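Side-chain contact in membrane-bound lytic murein transglycosylase (Agrobacterium tumefaciens, PDB 2PNW), which probably cleaves the glycan strands of peptidoglycan by lytic transglycosylation, leaving 1,6-anhydromuramoyl ends: residues A[27-32]-A[62-67]. Sequence-based numbering, arbitrary orientation.
Sequences KLFPAM and ELAERG
Where helix 28-39 packs against helix 54-66, two neighbours among the helices near the N-terminus of this MltA-type enzyme, Met32 and Phe29 of the first converge on Ala64 of the second, a worked example of a small methyl received by two larger side chains. Between segments 27-32 and 62-67, the methyl of Ala64 is the one side-chain group of 62-67 that is touched; its CB points at the first helix and is met by residues three apart along it. Met32 makes the closer approach: its terminal methyl CE lies 3.8 Å from Ala64 CB, methyl against methyl. The chain leaves its helix with CG beside the backbone N, runs extended through chi2, and then bends at chi3 (-69°), which carries CE back toward Phe29. There the same methyl sits 3.6 Å above the plane of the Phe29 ring, laid over the face near its rim, a CH-pi-like contact within one helix. Phe29 in turn reaches Ala64 obliquely, its ring atom CD2 lying 4.2 Å from Ala64 CB.

The backbones stay well apart, with 7.1 Å between Phe29 CA and Ala64 CA at their nearest, and the interface is small, 97 Å² counting both sides. Helix 72-82 covers part of the cluster: Phe78 meets the Phe29 ring edge-to-face and also touches Ala64, while Phe79 packs on Met32. Beyond the apolar patch, Arg40, just past the end of the first helix, forms salt bridges with Glu62 and Glu65 of the second.

Chemically, the junction between the two segments is purely apolar. Met32 CE touches both the Phe29 ring and Ala64 CB, so one methyl fills the gap between ring and alanine, through dispersion and partial burial of hydrocarbon, with Met32 the buried member, rather than directional bonds.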
loop_
_atom_site.group_PDB
_atom_site.type_symbol
_atom_site.label_atom_id
_atom_site.label_comp_id
_atom_site.label_asym_id
_atom_site.label_seq_id
_atom_site.Cartn_x
_atom_site.Cartn_y
_atom_site.Cartn_z
ATOM N N LYS A 27 6.798 -13.632 -12.668
ATOM C CA LYS A 27 6.664 -13.535 -11.196
ATOM C C LYS A 27 5.209 -13.405 -10.722
ATOM O O LYS A 27 4.920 -13.568 -9.532
ATOM C CB LYS A 27 7.451 -12.358 -10.647
ATOM C CG LYS A 27 8.958 -12.541 -10.703
ATOM C CD LYS A 27 9.665 -11.362 -10.043
ATOM C CE LYS A 27 11.182 -11.529 -10.197
ATOM N NZ LYS A 27 11.912 -10.501 -9.417
ATOM N N LEU A 28 4.302 -13.122 -11.650
ATOM C CA LEU A 28 2.883 -13.000 -11.289
ATOM C C LEU A 28 2.241 -14.337 -11.039
ATOM O O LEU A 28 1.192 -14.391 -10.431
ATOM C CB LEU A 28 2.090 -12.276 -12.375
ATOM C CG LEU A 28 2.547 -10.861 -12.744
ATOM C CD1 LEU A 28 1.419 -10.199 -13.507
ATOM C CD2 LEU A 28 2.944 -10.010 -11.528
ATOM N N PHE A 29 2.855 -15.428 -11.519
ATOM C CA PHE A 29 2.232 -16.736 -11.376
ATOM C C PHE A 29 2.287 -17.282 -9.943
ATOM O O PHE A 29 1.228 -17.677 -9.396
ATOM C CB PHE A 29 2.758 -17.686 -12.464
ATOM C CG PHE A 29 2.204 -17.350 -13.816
ATOM C CD1 PHE A 29 2.736 -16.295 -14.557
ATOM C CD2 PHE A 29 1.103 -18.033 -14.314
ATOM C CE1 PHE A 29 2.207 -15.951 -15.791
ATOM C CE2 PHE A 29 0.551 -17.687 -15.554
ATOM C CZ PHE A 29 1.114 -16.641 -16.294
ATOM N N PRO A 30 3.474 -17.239 -9.293
ATOM C CA PRO A 30 3.429 -17.537 -7.866
ATOM C C PRO A 30 2.534 -16.586 -7.058
ATOM O O PRO A 30 1.938 -17.009 -6.088
ATOM C CB PRO A 30 4.884 -17.372 -7.408
ATOM C CG PRO A 30 5.702 -17.561 -8.632
ATOM C CD PRO A 30 4.858 -16.981 -9.755
ATOM N N ALA A 31 2.498 -15.308 -7.419
ATOM C CA ALA A 31 1.657 -14.356 -6.685
ATOM C C ALA A 31 0.181 -14.733 -6.862
ATOM O O ALA A 31 -0.581 -14.707 -5.893
ATOM C CB ALA A 31 1.912 -12.921 -7.164
ATOM N N MET A 32 -0.217 -15.072 -8.088
ATOM C CA MET A 32 -1.609 -15.520 -8.343
ATOM C C MET A 32 -1.924 -16.800 -7.539
ATOM O O MET A 32 -3.034 -16.964 -7.007
ATOM C CB MET A 32 -1.841 -15.758 -9.851
ATOM C CG MET A 32 -2.048 -14.455 -10.701
ATOM S SD MET A 32 -2.686 -14.756 -12.422
ATOM C CE MET A 32 -1.190 -15.553 -13.051
ATOM N N GLU A 62 -7.681 -19.957 -11.338
ATOM C CA GLU A 62 -7.754 -21.403 -11.535
ATOM C C GLU A 62 -7.208 -21.841 -12.885
ATOM O O GLU A 62 -6.583 -22.905 -12.990
ATOM C CB GLU A 62 -9.168 -21.918 -11.253
ATOM C CG GLU A 62 -9.474 -21.846 -9.746
ATOM C CD GLU A 62 -10.761 -22.561 -9.348
ATOM O OE1 GLU A 62 -11.771 -22.393 -10.047
ATOM O OE2 GLU A 62 -10.753 -23.287 -8.333
ATOM N N LEU A 63 -7.409 -21.021 -13.912
ATOM C CA LEU A 63 -6.768 -21.272 -15.202
ATOM C C LEU A 63 -5.247 -21.227 -15.095
ATOM O O LEU A 63 -4.547 -22.060 -15.696
ATOM C CB LEU A 63 -7.237 -20.257 -16.239
ATOM C CG LEU A 63 -8.658 -20.504 -16.753
ATOM C CD1 LEU A 63 -9.106 -19.295 -17.544
ATOM C CD2 LEU A 63 -8.744 -21.784 -17.579
ATOM N N ALA A 64 -4.727 -20.262 -14.334
ATOM C CA ALA A 64 -3.282 -20.162 -14.128
ATOM C C ALA A 64 -2.778 -21.406 -13.409
ATOM O O ALA A 64 -1.723 -21.933 -13.760
ATOM C CB ALA A 64 -2.901 -18.880 -13.337
ATOM N N GLU A 65 -3.528 -21.859 -12.399
ATOM C CA GLU A 65 -3.167 -23.037 -11.601
ATOM C C GLU A 65 -3.015 -24.272 -12.498
ATOM O O GLU A 65 -2.108 -25.086 -12.305
ATOM C CB GLU A 65 -4.260 -23.312 -10.552
ATOM C CG GLU A 65 -4.082 -24.600 -9.746
ATOM C CD GLU A 65 -5.203 -24.849 -8.730
ATOM O OE1 GLU A 65 -6.396 -24.687 -9.053
ATOM O OE2 GLU A 65 -4.880 -25.212 -7.592
ATOM N N ARG A 66 -3.911 -24.377 -13.479
ATOM C CA ARG A 66 -3.987 -25.540 -14.380
ATOM C C ARG A 66 -2.918 -25.537 -15.461
ATOM O O ARG A 66 -2.589 -26.583 -16.020
ATOM C CB ARG A 66 -5.384 -25.638 -15.011
ATOM C CG ARG A 66 -6.443 -26.018 -13.979
ATOM C CD ARG A 66 -7.670 -26.683 -14.573
ATOM N NE ARG A 66 -8.131 -27.733 -13.658
ATOM C CZ ARG A 66 -9.104 -28.607 -13.916
ATOM N NH1 ARG A 66 -9.756 -28.576 -15.078
ATOM N NH2 ARG A 66 -9.426 -29.521 -13.000
ATOM N N GLY A 67 -2.381 -24.362 -15.755
ATOM C CA GLY A 67 -1.405 -24.222 -16.814
ATOM C C GLY A 67 0.029 -24.503 -16.419
ATOM O O GLY A 67 0.346 -24.825 -15.261
#